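Local coordinates for aminotransferase, class V family protein (PDB 5F8V), which probably catalyses the pyridoxal-phosphate-dependent transfer of an amino group between O-phospho-L-serine and 2-oxoglutarate in the serine biosynthesis pathway, at residues Ala78-Ser83 / Ile229-Arg234; Val96-Thr101 / Asp110-Leu115; Pro133-Ala138 / Pro297-Arg302; Lys279-Ala284 / Met303-Phe308. All coordinates share one frame; numbering follows the deposited sequence.

Interaction 1: residues Ala78-Ser83 / Ile229-Arg234; sequences ASLQFS and ITMDYR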
loop_
_atom_site.group_PDB
_atom_site.type_symbol
_atom_site.label_atom_id
_atom_site.label_comp_id
_atom_site.label_asym_id
_atom_site.label_seq_id
_atom_site.Cartn_x
_atom_site.Cartn_y
_atom_site.Cartn_z
ATOM N N ALA A 78 1.175 -2.064 8.945
ATOM C CA ALA A 78 1.265 -3.060 9.999
ATOM C C ALA A 78 -0.101 -3.630 10.411
ATOM O O ALA A 78 -0.211 -4.828 10.676
ATOM C CB ALA A 78 1.984 -2.482 11.206
ATOM N N SER A 79 -1.133 -2.782 10.442
ATOM C CA SER A 79 -2.472 -3.199 10.872
ATOM C C SER A 79 -3.091 -4.279 9.988
ATOM O O SER A 79 -3.829 -5.133 10.480
ATOM C CB SER A 79 -3.419 -2.005 10.952
ATOM O OG SER A 79 -2.883 -1.003 11.796
ATOM N N LEU A 80 -2.800 -4.241 8.692
ATOM C CA LEU A 80 -3.212 -5.321 7.794
ATOM C C LEU A 80 -2.503 -6.637 8.136
ATOM O O LEU A 80 -3.114 -7.711 8.050
ATOM C CB LEU A 80 -2.961 -4.937 6.321
ATOM C CG LEU A 80 -3.583 -5.874 5.271
ATOM C CD1 LEU A 80 -5.106 -5.913 5.384
ATOM C CD2 LEU A 80 -3.168 -5.470 3.863
ATOM N N GLN A 81 -1.231 -6.563 8.545
ATOM C CA GLN A 81 -0.496 -7.771 8.934
ATOM C C GLN A 81 -1.014 -8.352 10.262
ATOM O O GLN A 81 -0.972 -9.566 10.442
ATOM C CB GLN A 81 1.026 -7.558 8.993
ATOM C CG GLN A 81 1.661 -6.802 7.823
ATOM C CD GLN A 81 1.103 -7.179 6.463
ATOM O OE1 GLN A 81 0.928 -8.360 6.155
ATOM N NE2 GLN A 81 0.829 -6.173 5.634
ATOM N N PHE A 82 -1.545 -7.518 11.159
ATOM C CA PHE A 82 -2.248 -8.044 12.360
ATOM C C PHE A 82 -3.352 -9.042 11.975
ATOM O O PHE A 82 -3.569 -10.030 12.669
ATOM C CB PHE A 82 -2.918 -6.948 13.213
ATOM C CG PHE A 82 -1.998 -5.882 13.753
ATOM C CD1 PHE A 82 -0.604 -6.004 13.751
ATOM C CD2 PHE A 82 -2.563 -4.738 14.334
ATOM C CE1 PHE A 82 0.193 -5.000 14.272
ATOM C CE2 PHE A 82 -1.763 -3.741 14.860
ATOM C CZ PHE A 82 -0.385 -3.873 14.829
ATOM N N SER A 83 -4.060 -8.758 10.888
ATOM C CA SER A 83 -5.089 -9.655 10.373
ATOM C C SER A 83 -4.477 -10.885 9.707
ATOM O O SER A 83 -4.910 -12.011 9.963
ATOM C CB SER A 83 -5.969 -8.929 9.371
ATOM O OG SER A 83 -6.461 -7.719 9.907
ATOM N N ILE A 229 -6.635 -13.713 -1.004
ATOM C CA ILE A 229 -5.525 -14.404 -1.665
ATOM C C ILE A 229 -4.193 -13.635 -1.616
ATOM O O ILE A 229 -3.159 -14.265 -1.423
ATOM C CB ILE A 229 -5.850 -14.829 -3.115
ATOM C CG1 ILE A 229 -4.805 -15.854 -3.611
ATOM C CG2 ILE A 229 -5.929 -13.622 -4.040
ATOM C CD1 ILE A 229 -5.167 -16.520 -4.925
ATOM N N THR A 230 -4.213 -12.300 -1.752
ATOM C CA THR A 230 -2.957 -11.498 -1.660
ATOM C C THR A 230 -2.354 -11.474 -0.250
ATOM O O THR A 230 -1.172 -11.155 -0.092
ATOM C CB THR A 230 -3.127 -10.030 -2.139
ATOM O OG1 THR A 230 -4.215 -9.405 -1.443
ATOM C CG2 THR A 230 -3.374 -9.973 -3.639
ATOM N N MET A 231 -3.166 -11.784 0.763
ATOM C CA MET A 231 -2.712 -11.865 2.150
ATOM C C MET A 231 -2.273 -13.271 2.583
ATOM O O MET A 231 -1.914 -13.469 3.754
ATOM C CB MET A 231 -3.823 -11.363 3.085
ATOM C CG MET A 231 -4.208 -9.906 2.868
ATOM S SD MET A 231 -5.668 -9.415 3.803
ATOM C CE MET A 231 -5.120 -9.710 5.479
ATOM N N ASP A 232 -2.323 -14.243 1.668
ATOM C CA ASP A 232 -1.753 -15.568 1.900
ATOM C C ASP A 232 -0.284 -15.452 1.540
ATOM O O ASP A 232 0.055 -15.255 0.369
ATOM C CB ASP A 232 -2.453 -16.621 1.032
ATOM C CG ASP A 232 -1.999 -18.055 1.332
ATOM O OD1 ASP A 232 -0.929 -18.282 1.946
ATOM O OD2 ASP A 232 -2.728 -18.978 0.923
ATOM N N TYR A 233 0.585 -15.557 2.541
ATOM C CA TYR A 233 2.005 -15.297 2.338
ATOM C C TYR A 233 2.680 -16.332 1.424
ATOM O O TYR A 233 3.667 -16.006 0.769
ATOM C CB TYR A 233 2.753 -15.186 3.670
ATOM C CG TYR A 233 2.403 -13.979 4.540
ATOM C CD1 TYR A 233 2.326 -12.683 4.012
ATOM C CD2 TYR A 233 2.191 -14.134 5.911
ATOM C CE1 TYR A 233 2.022 -11.587 4.823
ATOM C CE2 TYR A 233 1.888 -13.051 6.726
ATOM C CZ TYR A 233 1.808 -11.781 6.188
ATOM O OH TYR A 233 1.511 -10.719 7.030
ATOM N N ARG A 234 2.146 -17.555 1.378
ATOM C CA ARG A 234 2.580 -18.576 0.405
ATOM C C ARG A 234 2.428 -18.077 -1.023
ATOM O O ARG A 234 3.337 -18.237 -1.835
ATOM C CB ARG A 234 1.753 -19.862 0.548
ATOM C CG ARG A 234 1.986 -20.607 1.845
ATOM C CD ARG A 234 0.750 -21.353 2.326
ATOM N NE ARG A 234 0.826 -21.541 3.770
ATOM C CZ ARG A 234 0.579 -20.601 4.682
ATOM N NH1 ARG A 234 0.196 -19.371 4.327
ATOM N NH2 ARG A 234 0.699 -20.898 5.972
#
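Met231 lays its terminal methyl against the side of Leu80, with Met231 CE 3.8 Å from Leu80 CD1. Its sulfur follows closely, since Met231 SD stands 3.9 Å from the same Leu80 CD1, so the thioether and the isobutyl group cross at a slant. The thioether chain is extended at chi2 (172°) and bends at its last torsion, which brings the methyl also to Ser83 CB, 4.1 Å from Met231 CE. Beside this apolar patch runs one short hydrogen bond. Tyr233 OH donates to Gln81 OE1 over 2.6 Å, meeting the oxygen in the carbonyl plane on a lone pair, with a C=O...donor angle of 139°. Gln81 reaches that point by folding its chain at chi2 (-41°), while its NE2 makes a weak bond back to Gly77 O. Met231 O sits 4.3 Å above the plane of the Tyr233 ring, over its centre. Next to it, Asp232 OD1 N-caps the helix by accepting from Arg234 N, and it also takes Arg234 NH1 from the opposite face of the carboxylate plane. The second subunit presses on Leu80 through its Thr230. Helix 78-89, which carries this contact, starts at the cofactor: Ala78 N and Ser79 OG bind the phosphate of the pyridoxal-modified Lys202, a helix N-terminus serving as a phosphate cup in a fold-type I aminotransferase.

Interaction 2: residues Val96-Thr101 / Asp110-Leu115; sequences VDYLCT and DECKRL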
loop_
_atom_site.group_PDB
_atom_site.type_symbol
_atom_site.label_atom_id
_atom_site.label_comp_id
_atom_site.label_asym_id
_atom_site.label_seq_id
_atom_site.Cartn_x
_atom_site.Cartn_y
_atom_site.Cartn_z
ATOM N N VAL A 96 -3.460 -19.401 20.470
ATOM C CA VAL A 96 -2.434 -18.416 20.132
ATOM C C VAL A 96 -2.152 -17.539 21.348
ATOM O O VAL A 96 -3.074 -17.187 22.092
ATOM C CB VAL A 96 -2.829 -17.521 18.936
ATOM C CG1 VAL A 96 -2.812 -18.322 17.643
ATOM C CG2 VAL A 96 -4.183 -16.839 19.160
ATOM N N ASP A 97 -0.877 -17.195 21.540
ATOM C CA ASP A 97 -0.451 -16.364 22.667
ATOM C C ASP A 97 -0.030 -14.962 22.209
ATOM O O ASP A 97 0.788 -14.811 21.285
ATOM C CB ASP A 97 0.676 -17.056 23.444
ATOM C CG ASP A 97 0.156 -18.147 24.417
ATOM O OD1 ASP A 97 -1.020 -18.097 24.833
ATOM O OD2 ASP A 97 0.930 -19.058 24.783
ATOM N N TYR A 98 -0.610 -13.955 22.868
ATOM C CA TYR A 98 -0.304 -12.538 22.652
ATOM C C TYR A 98 0.175 -11.926 23.963
ATOM O O TYR A 98 -0.533 -11.988 24.964
ATOM C CB TYR A 98 -1.555 -11.807 22.148
ATOM C CG TYR A 98 -1.834 -12.056 20.681
ATOM C CD1 TYR A 98 -1.451 -11.127 19.718
ATOM C CD2 TYR A 98 -2.455 -13.232 20.249
ATOM C CE1 TYR A 98 -1.679 -11.346 18.375
ATOM C CE2 TYR A 98 -2.689 -13.463 18.894
ATOM C CZ TYR A 98 -2.298 -12.515 17.964
ATOM O OH TYR A 98 -2.509 -12.706 16.628
ATOM N N LEU A 99 1.391 -11.378 23.972
ATOM C CA LEU A 99 1.871 -10.590 25.111
ATOM C C LEU A 99 1.612 -9.127 24.773
ATOM O O LEU A 99 2.182 -8.597 23.815
ATOM C CB LEU A 99 3.355 -10.826 25.377
ATOM C CG LEU A 99 3.992 -9.944 26.468
ATOM C CD1 LEU A 99 3.566 -10.374 27.855
ATOM C CD2 LEU A 99 5.509 -9.934 26.354
ATOM N N CYS A 100 0.761 -8.486 25.565
ATOM C CA CYS A 100 0.361 -7.100 25.335
ATOM C C CYS A 100 1.106 -6.180 26.291
ATOM O O CYS A 100 0.773 -6.099 27.470
ATOM C CB CYS A 100 -1.152 -6.960 25.503
ATOM S SG CYS A 100 -2.123 -8.012 24.393
ATOM N N THR A 101 2.139 -5.511 25.785
ATOM C CA THR A 101 2.942 -4.591 26.585
ATOM C C THR A 101 2.548 -3.122 26.387
ATOM O O THR A 101 3.044 -2.251 27.092
ATOM C CB THR A 101 4.434 -4.741 26.260
ATOM O OG1 THR A 101 4.636 -4.541 24.855
ATOM C CG2 THR A 101 4.931 -6.135 26.669
ATOM N N ASP A 110 -6.387 -7.730 19.813
ATOM C CA ASP A 110 -7.818 -7.454 19.615
ATOM C C ASP A 110 -8.311 -7.855 18.220
ATOM O O ASP A 110 -9.452 -8.306 18.075
ATOM C CB ASP A 110 -8.138 -5.972 19.856
ATOM C CG ASP A 110 -8.009 -5.553 21.322
ATOM O OD1 ASP A 110 -8.106 -6.399 22.235
ATOM O OD2 ASP A 110 -7.814 -4.351 21.564
ATOM N N GLU A 111 -7.472 -7.683 17.199
ATOM C CA GLU A 111 -7.851 -8.082 15.843
ATOM C C GLU A 111 -7.986 -9.604 15.718
ATOM O O GLU A 111 -8.950 -10.091 15.124
ATOM C CB GLU A 111 -6.887 -7.487 14.801
ATOM C CG GLU A 111 -7.051 -7.964 13.355
ATOM C CD GLU A 111 -8.385 -7.617 12.706
ATOM O OE1 GLU A 111 -9.305 -7.085 13.363
ATOM O OE2 GLU A 111 -8.523 -7.886 11.499
ATOM N N CYS A 112 -7.042 -10.345 16.295
ATOM C CA CYS A 112 -7.137 -11.811 16.335
ATOM C C CYS A 112 -8.389 -12.278 17.120
ATOM O O CYS A 112 -9.108 -13.170 16.671
ATOM C CB CYS A 112 -5.875 -12.425 16.929
ATOM S SG CYS A 112 -5.773 -14.224 16.711
ATOM N N LYS A 113 -8.656 -11.643 18.261
ATOM C CA LYS A 113 -9.856 -11.946 19.058
ATOM C C LYS A 113 -11.118 -11.634 18.252
ATOM O O LYS A 113 -12.036 -12.459 18.183
ATOM C CB LYS A 113 -9.849 -11.183 20.392
ATOM C CG LYS A 113 -10.619 -11.867 21.515
ATOM C CD LYS A 113 -10.168 -11.371 22.889
ATOM C CE LYS A 113 -10.475 -12.362 24.002
ATOM N NZ LYS A 113 -9.683 -13.630 23.931
ATOM N N ARG A 114 -11.132 -10.470 17.607
ATOM C CA ARG A 114 -12.255 -10.054 16.766
ATOM C C ARG A 114 -12.548 -11.042 15.632
ATOM O O ARG A 114 -13.700 -11.435 15.442
ATOM C CB ARG A 114 -11.990 -8.662 16.182
ATOM C CG ARG A 114 -13.150 -8.082 15.393
ATOM C CD ARG A 114 -12.724 -6.908 14.517
ATOM N NE ARG A 114 -13.452 -6.935 13.241
ATOM C CZ ARG A 114 -13.006 -7.434 12.081
ATOM N NH1 ARG A 114 -11.785 -7.962 11.948
ATOM N NH2 ARG A 114 -13.805 -7.390 11.021
ATOM N N LEU A 115 -11.514 -11.431 14.880
ATOM C CA LEU A 115 -11.680 -12.379 13.774
ATOM C C LEU A 115 -12.332 -13.701 14.218
ATOM O O LEU A 115 -13.078 -14.297 13.450
ATOM C CB LEU A 115 -10.342 -12.659 13.080
ATOM C CG LEU A 115 -9.717 -11.505 12.282
ATOM C CD1 LEU A 115 -8.276 -11.836 11.931
ATOM C CD2 LEU A 115 -10.508 -11.180 11.026
#
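Tyr98 and Val96 of strand 95-98 both receive Cys112, which projects from helix 103-115. The tight part is at the phenol end: Cys112 CB comes within 3.4 Å of Tyr98 OH and 3.7 Å of Tyr98 CZ. Swung away from its backbone N (chi1 -168°), the thiol carries SG 3.9 Å from Val96 CG2, and that methyl in turn lies in the plane of the Tyr98 ring, at its edge. SG is 4.9 Å from the centroid of the Tyr98 ring and 63° off its normal. The solvent side is far looser, with Lys113 and Arg114 exposed, although Arg114 NH2 bonds to Cys227 O of the second subunit. Arg114 NH1 forms a salt bridge of 3.0 Å to Glu111 OE1, tilted from both flat groups. Glu111 itself is buried, its OE2 engaged by Ser83 OG and by Ile229 N of the second subunit. Helix and strand belong to the beta-alpha-beta unit 95-98, 103-115, 121-124 of the large sheet. No hydrogen bond crosses the contact, and Tyr98 OH has its polar partner in Tyr150 OH; the chemistry is consistent with mainly van der Waals packing plus an oblique sulfur-aromatic approach.

Interaction 3: residues Pro133-Ala138 / Pro297-Arg302; sequences PVEVPA and PEWRSR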
loop_
_atom_site.group_PDB
_atom_site.type_symbol
_atom_site.label_atom_id
_atom_site.label_comp_id
_atom_site.label_asym_id
_atom_site.label_seq_id
_atom_site.Cartn_x
_atom_site.Cartn_y
_atom_site.Cartn_z
ATOM N N PRO A 133 2.006 1.478 31.736
ATOM C CA PRO A 133 2.959 0.487 32.235
ATOM C C PRO A 133 4.359 1.063 32.359
ATOM O O PRO A 133 4.727 1.944 31.593
ATOM C CB PRO A 133 2.912 -0.621 31.179
ATOM C CG PRO A 133 2.424 0.051 29.948
ATOM C CD PRO A 133 1.470 1.105 30.416
ATOM N N VAL A 134 5.107 0.578 33.344
ATOM C CA VAL A 134 6.490 1.000 33.589
ATOM C C VAL A 134 7.508 -0.063 33.160
ATOM O O VAL A 134 8.713 0.161 33.258
ATOM C CB VAL A 134 6.723 1.371 35.078
ATOM C CG1 VAL A 134 5.689 2.394 35.540
ATOM C CG2 VAL A 134 6.713 0.138 35.984
ATOM N N GLU A 135 7.017 -1.209 32.684
ATOM C CA GLU A 135 7.860 -2.356 32.383
ATOM C C GLU A 135 7.064 -3.380 31.578
ATOM O O GLU A 135 5.837 -3.287 31.480
ATOM C CB GLU A 135 8.379 -3.000 33.692
ATOM C CG GLU A 135 7.279 -3.498 34.636
ATOM C CD GLU A 135 7.787 -3.992 35.991
ATOM O OE1 GLU A 135 9.006 -4.218 36.165
ATOM O OE2 GLU A 135 6.947 -4.161 36.899
ATOM N N VAL A 136 7.774 -4.342 30.995
ATOM C CA VAL A 136 7.161 -5.577 30.518
ATOM C C VAL A 136 6.947 -6.450 31.763
ATOM O O VAL A 136 7.871 -6.591 32.571
ATOM C CB VAL A 136 8.068 -6.311 29.514
ATOM C CG1 VAL A 136 7.506 -7.686 29.157
ATOM C CG2 VAL A 136 8.255 -5.456 28.269
ATOM N N PRO A 137 5.737 -7.033 31.932
ATOM C CA PRO A 137 5.511 -7.901 33.095
ATOM C C PRO A 137 6.515 -9.044 33.165
ATOM O O PRO A 137 6.958 -9.539 32.120
ATOM C CB PRO A 137 4.097 -8.434 32.861
ATOM C CG PRO A 137 3.439 -7.378 32.046
ATOM C CD PRO A 137 4.507 -6.885 31.127
ATOM N N ALA A 138 6.880 -9.425 34.388
ATOM C CA ALA A 138 7.946 -10.393 34.632
ATOM C C ALA A 138 7.646 -11.733 33.956
ATOM O O ALA A 138 6.501 -12.196 33.969
ATOM C CB ALA A 138 8.144 -10.588 36.127
ATOM N N PRO A 297 14.795 1.568 33.384
ATOM C CA PRO A 297 15.907 1.716 32.427
ATOM C C PRO A 297 16.132 0.497 31.521
ATOM O O PRO A 297 16.465 0.657 30.344
ATOM C CB PRO A 297 17.131 1.973 33.328
ATOM C CG PRO A 297 16.726 1.509 34.690
ATOM C CD PRO A 297 15.253 1.748 34.778
ATOM N N GLU A 298 15.933 -0.699 32.065
ATOM C CA GLU A 298 16.045 -1.938 31.290
ATOM C C GLU A 298 14.980 -2.098 30.182
ATOM O O GLU A 298 15.181 -2.876 29.250
ATOM C CB GLU A 298 16.067 -3.165 32.219
ATOM C CG GLU A 298 14.754 -3.487 32.937
ATOM C CD GLU A 298 14.657 -2.946 34.360
ATOM O OE1 GLU A 298 13.934 -3.592 35.154
ATOM O OE2 GLU A 298 15.283 -1.894 34.682
ATOM N N TRP A 299 13.861 -1.372 30.286
ATOM C CA TRP A 299 12.795 -1.384 29.265
ATOM C C TRP A 299 12.650 -0.079 28.441
ATOM O O TRP A 299 11.744 0.022 27.605
ATOM C CB TRP A 299 11.461 -1.694 29.939
ATOM C CG TRP A 299 11.449 -2.992 30.680
ATOM C CD1 TRP A 299 11.310 -3.166 32.029
ATOM C CD2 TRP A 299 11.578 -4.299 30.115
ATOM N NE1 TRP A 299 11.344 -4.503 32.339
ATOM C CE2 TRP A 299 11.506 -5.224 31.183
ATOM C CE3 TRP A 299 11.744 -4.783 28.810
ATOM C CZ2 TRP A 299 11.604 -6.611 30.987
ATOM C CZ3 TRP A 299 11.835 -6.170 28.611
ATOM C CH2 TRP A 299 11.769 -7.065 29.701
ATOM N N ARG A 300 13.536 0.896 28.642
ATOM C CA ARG A 300 13.420 2.178 27.942
ATOM C C ARG A 300 13.754 2.062 26.454
ATOM O O ARG A 300 14.813 1.563 26.084
ATOM C CB ARG A 300 14.286 3.255 28.591
ATOM C CG ARG A 300 13.617 3.913 29.783
ATOM C CD ARG A 300 14.503 4.972 30.421
ATOM N NE ARG A 300 13.729 5.878 31.278
ATOM C CZ ARG A 300 14.251 6.862 32.006
ATOM N NH1 ARG A 300 15.563 7.085 32.017
ATOM N NH2 ARG A 300 13.453 7.634 32.740
ATOM N N SER A 301 12.827 2.530 25.620
ATOM C CA SER A 301 12.998 2.541 24.179
ATOM C C SER A 301 14.098 3.504 23.748
ATOM O O SER A 301 14.232 4.602 24.305
ATOM C CB SER A 301 11.681 2.920 23.505
ATOM O OG SER A 301 11.800 3.033 22.102
ATOM N N ARG A 302 14.887 3.071 22.760
ATOM C CA ARG A 302 15.841 3.947 22.097
ATOM C C ARG A 302 15.148 4.812 21.049
ATOM O O ARG A 302 15.703 5.819 20.644
ATOM C CB ARG A 302 16.950 3.148 21.397
ATOM C CG ARG A 302 17.797 2.258 22.305
ATOM C CD ARG A 302 18.496 1.137 21.533
ATOM N NE ARG A 302 17.520 0.395 20.734
ATOM C CZ ARG A 302 17.498 0.295 19.403
ATOM N NH1 ARG A 302 18.469 0.799 18.643
ATOM N NH2 ARG A 302 16.492 -0.366 18.823
#
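Between two loops of the aminotransferase fold, Val136 and Glu135 pack against the indole of Trp299. One loop leads from strand 121-124 to strand 148-154 of the large sheet, the other into strand 304-307 of the small C-terminal domain, so the contact spans the seam between the two parts of the fold. Trp299, with by far the greatest buried area of the three, offers them a single face. Val136 CB makes a CH-pi contact, 3.7 Å from the centroid of the six-membered ring and only 7° off its normal, and Val136 CG2 is 3.6 Å from Trp299 CE3. CB and CG2 thus lie side by side over the six-membered ring, the two side chains crossing at about a right angle. Glu135 packs at the pyrrole end, its CB 3.4 Å from Trp299 CD1. From there Glu135 runs extended beyond CG, and its OE1 makes a salt bridge with Lys296, the residue just before Pro297; this presumably eases the presence of Glu298 OE1, 5.1 Å from Glu135 OE1. A backbone bond between Val134 and Lys296 ties the loops alongside. On the face of the indole opposite Val136, Glu298 CG lies 3.5 Å above the ring plane, offset toward its rim.

Interaction 4: residues Lys279-Ala284 / Met303-Phe308; sequences KKVYEA and MNMPFF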
loop_
_atom_site.group_PDB
_atom_site.type_symbol
_atom_site.label_atom_id
_atom_site.label_comp_id
_atom_site.label_asym_id
_atom_site.label_seq_id
_atom_site.Cartn_x
_atom_site.Cartn_y
_atom_site.Cartn_z
ATOM N N LYS A 279 20.249 8.269 25.090
ATOM C CA LYS A 279 20.894 8.577 26.380
ATOM C C LYS A 279 20.848 10.085 26.694
ATOM O O LYS A 279 20.500 10.483 27.808
ATOM C CB LYS A 279 22.339 8.068 26.373
ATOM C CG LYS A 279 23.072 8.153 27.706
ATOM C CD LYS A 279 24.565 7.908 27.510
ATOM C CE LYS A 279 25.317 7.864 28.839
ATOM N NZ LYS A 279 25.010 6.620 29.604
ATOM N N LYS A 280 21.175 10.904 25.699
ATOM C CA LYS A 280 21.030 12.367 25.806
ATOM C C LYS A 280 19.586 12.792 26.136
ATOM O O LYS A 280 19.379 13.612 27.024
ATOM C CB LYS A 280 21.492 13.058 24.516
ATOM C CG LYS A 280 22.998 13.001 24.263
ATOM C CD LYS A 280 23.368 13.827 23.034
ATOM C CE LYS A 280 24.869 14.096 22.955
ATOM N NZ LYS A 280 25.244 14.810 21.700
ATOM N N VAL A 281 18.600 12.213 25.451
ATOM C CA VAL A 281 17.200 12.596 25.671
ATOM C C VAL A 281 16.772 12.185 27.086
ATOM O O VAL A 281 16.144 12.977 27.783
ATOM C CB VAL A 281 16.227 12.011 24.619
ATOM C CG1 VAL A 281 14.787 12.370 24.944
ATOM C CG2 VAL A 281 16.569 12.484 23.211
ATOM N N TYR A 282 17.128 10.966 27.508
ATOM C CA TYR A 282 16.754 10.478 28.846
ATOM C C TYR A 282 17.449 11.229 29.972
ATOM O O TYR A 282 16.836 11.480 31.004
ATOM C CB TYR A 282 16.987 8.958 28.998
ATOM C CG TYR A 282 15.947 8.125 28.282
ATOM C CD1 TYR A 282 14.601 8.242 28.607
ATOM C CD2 TYR A 282 16.304 7.217 27.268
ATOM C CE1 TYR A 282 13.638 7.493 27.964
ATOM C CE2 TYR A 282 15.336 6.453 26.617
ATOM C CZ TYR A 282 13.998 6.595 26.974
ATOM O OH TYR A 282 12.991 5.873 26.353
ATOM N N GLU A 283 18.718 11.574 29.785
ATOM C CA GLU A 283 19.428 12.411 30.753
ATOM C C GLU A 283 18.822 13.833 30.825
ATOM O O GLU A 283 18.790 14.415 31.897
ATOM C CB GLU A 283 20.949 12.428 30.492
ATOM C CG GLU A 283 21.786 13.408 31.325
ATOM C CD GLU A 283 21.737 13.175 32.841
ATOM O OE1 GLU A 283 20.731 12.658 33.374
ATOM O OE2 GLU A 283 22.721 13.536 33.526
ATOM N N ALA A 284 18.319 14.363 29.707
ATOM C CA ALA A 284 17.585 15.636 29.723
ATOM C C ALA A 284 16.239 15.517 30.471
ATOM O O ALA A 284 15.833 16.452 31.168
ATOM C CB ALA A 284 17.375 16.163 28.313
ATOM N N MET A 303 13.968 4.394 20.589
ATOM C CA MET A 303 13.292 4.983 19.432
ATOM C C MET A 303 12.209 5.995 19.806
ATOM O O MET A 303 12.005 6.967 19.088
ATOM C CB MET A 303 12.644 3.879 18.589
ATOM C CG MET A 303 13.590 2.824 18.018
ATOM S SD MET A 303 14.613 3.430 16.649
ATOM C CE MET A 303 16.088 3.878 17.554
ATOM N N ASN A 304 11.496 5.748 20.904
ATOM C CA ASN A 304 10.384 6.598 21.327
ATOM C C ASN A 304 10.522 6.895 22.811
ATOM O O ASN A 304 10.528 5.979 23.637
ATOM C CB ASN A 304 9.049 5.914 21.036
ATOM C CG ASN A 304 8.929 5.445 19.593
ATOM O OD1 ASN A 304 9.281 4.303 19.275
ATOM N ND2 ASN A 304 8.475 6.338 18.698
ATOM N N MET A 305 10.646 8.176 23.142
ATOM C CA MET A 305 10.939 8.614 24.490
ATOM C C MET A 305 9.802 9.494 24.972
ATOM O O MET A 305 9.882 10.712 24.835
ATOM C CB MET A 305 12.262 9.390 24.495
ATOM C CG MET A 305 13.467 8.483 24.335
ATOM S SD MET A 305 14.688 9.022 23.152
ATOM C CE MET A 305 14.050 8.349 21.625
ATOM N N PRO A 306 8.727 8.879 25.518
ATOM C CA PRO A 306 7.702 9.713 26.138
ATOM C C PRO A 306 8.237 10.389 27.394
ATOM O O PRO A 306 9.181 9.900 28.026
ATOM C CB PRO A 306 6.560 8.739 26.467
ATOM C CG PRO A 306 7.135 7.374 26.359
ATOM C CD PRO A 306 8.378 7.448 25.526
ATOM N N PHE A 307 7.667 11.542 27.703
ATOM C CA PHE A 307 7.932 12.226 28.964
ATOM C C PHE A 307 6.807 13.209 29.247
ATOM O O PHE A 307 6.083 13.620 28.345
ATOM C CB PHE A 307 9.315 12.898 28.987
ATOM C CG PHE A 307 9.545 13.919 27.901
ATOM C CD1 PHE A 307 9.914 13.528 26.617
ATOM C CD2 PHE A 307 9.462 15.281 28.179
ATOM C CE1 PHE A 307 10.162 14.468 25.630
ATOM C CE2 PHE A 307 9.700 16.231 27.193
ATOM C CZ PHE A 307 10.059 15.828 25.918
ATOM N N PHE A 308 6.650 13.544 30.517
ATOM C CA PHE A 308 5.485 14.271 30.985
ATOM C C PHE A 308 5.857 15.385 31.936
ATOM O O PHE A 308 6.953 15.414 32.490
ATOM C CB PHE A 308 4.535 13.306 31.692
ATOM C CG PHE A 308 3.987 12.241 30.800
ATOM C CD1 PHE A 308 2.756 12.403 30.183
ATOM C CD2 PHE A 308 4.699 11.069 30.583
ATOM C CE1 PHE A 308 2.248 11.416 29.349
ATOM C CE2 PHE A 308 4.202 10.085 29.746
ATOM C CZ PHE A 308 2.975 10.258 29.128
#
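At about a right angle, the side chains of Met305 and Tyr282 cross at the outer end of the tyrosine ring, so that Met305 CG, rather than the sulfur, sits on the aromatic face. Met305 CG is 3.3 Å from Tyr282 CZ and equally close to Tyr282 OH, while Tyr282 CE2 lies slightly farther from it at 3.6 Å. The chi2 torsion of the methionine (134°) then places Met305 SD 4.8 Å from the centroid of the Tyr282 ring and 26° off the normal, an oblique Met-aromatic contact. The same torsion carries the sulfur to Val281, whose CB approaches Met305 SD at 3.7 Å, with both valine methyls close behind. Val281 CG1 also meets the root of the methionine, 3.9 Å from Met305 CB, again in a roughly perpendicular crossing. Met305 points toward the helix and so meets two successive residues of it; the segment axes of helix 279-284 and strand 304-307 run almost parallel, 6° apart, at a closest approach of 9.7 Å. This is an alpha/beta layer of the small C-terminal domain, in which helix 267-286 packs on the antiparallel pair formed by strands 304-307 and 345-348. Met305 is fixed in that pair by backbone bonds with Ala347. On the helix side, Val281 also rests on Val358 of helix 355-367. The phenol of Tyr282 finds its polar partner outside the strand, hydrogen-bonding to Ser301 O, whereas Asn304 O stays 3.7 Å from Tyr282 OH, with no bond between them.

How the interactions relate
Interactions 1 and 2 both belong to the large domain and lie about 15 Å apart between centres; Ser83 OG and Glu111 OE2, 2.6 Å apart, join helix 78-89 to helix 103-115, and both contacts reach the second subunit. Along the chain, interaction 2 falls wholly between the two segments of interaction 1. Interaction 3 touches interaction 2 where Thr101 packs on Val136, and meets interaction 4 through Ser301 O and Tyr282 OH; its segments alternate in sequence with those of interaction 4. Interactions 1 and 4 are about 34 Å apart between centres, on opposite sides of the chain's middle. The chain of contacts therefore runs from the cofactor-side dimer region, across the domain seam, into the C-terminal layer.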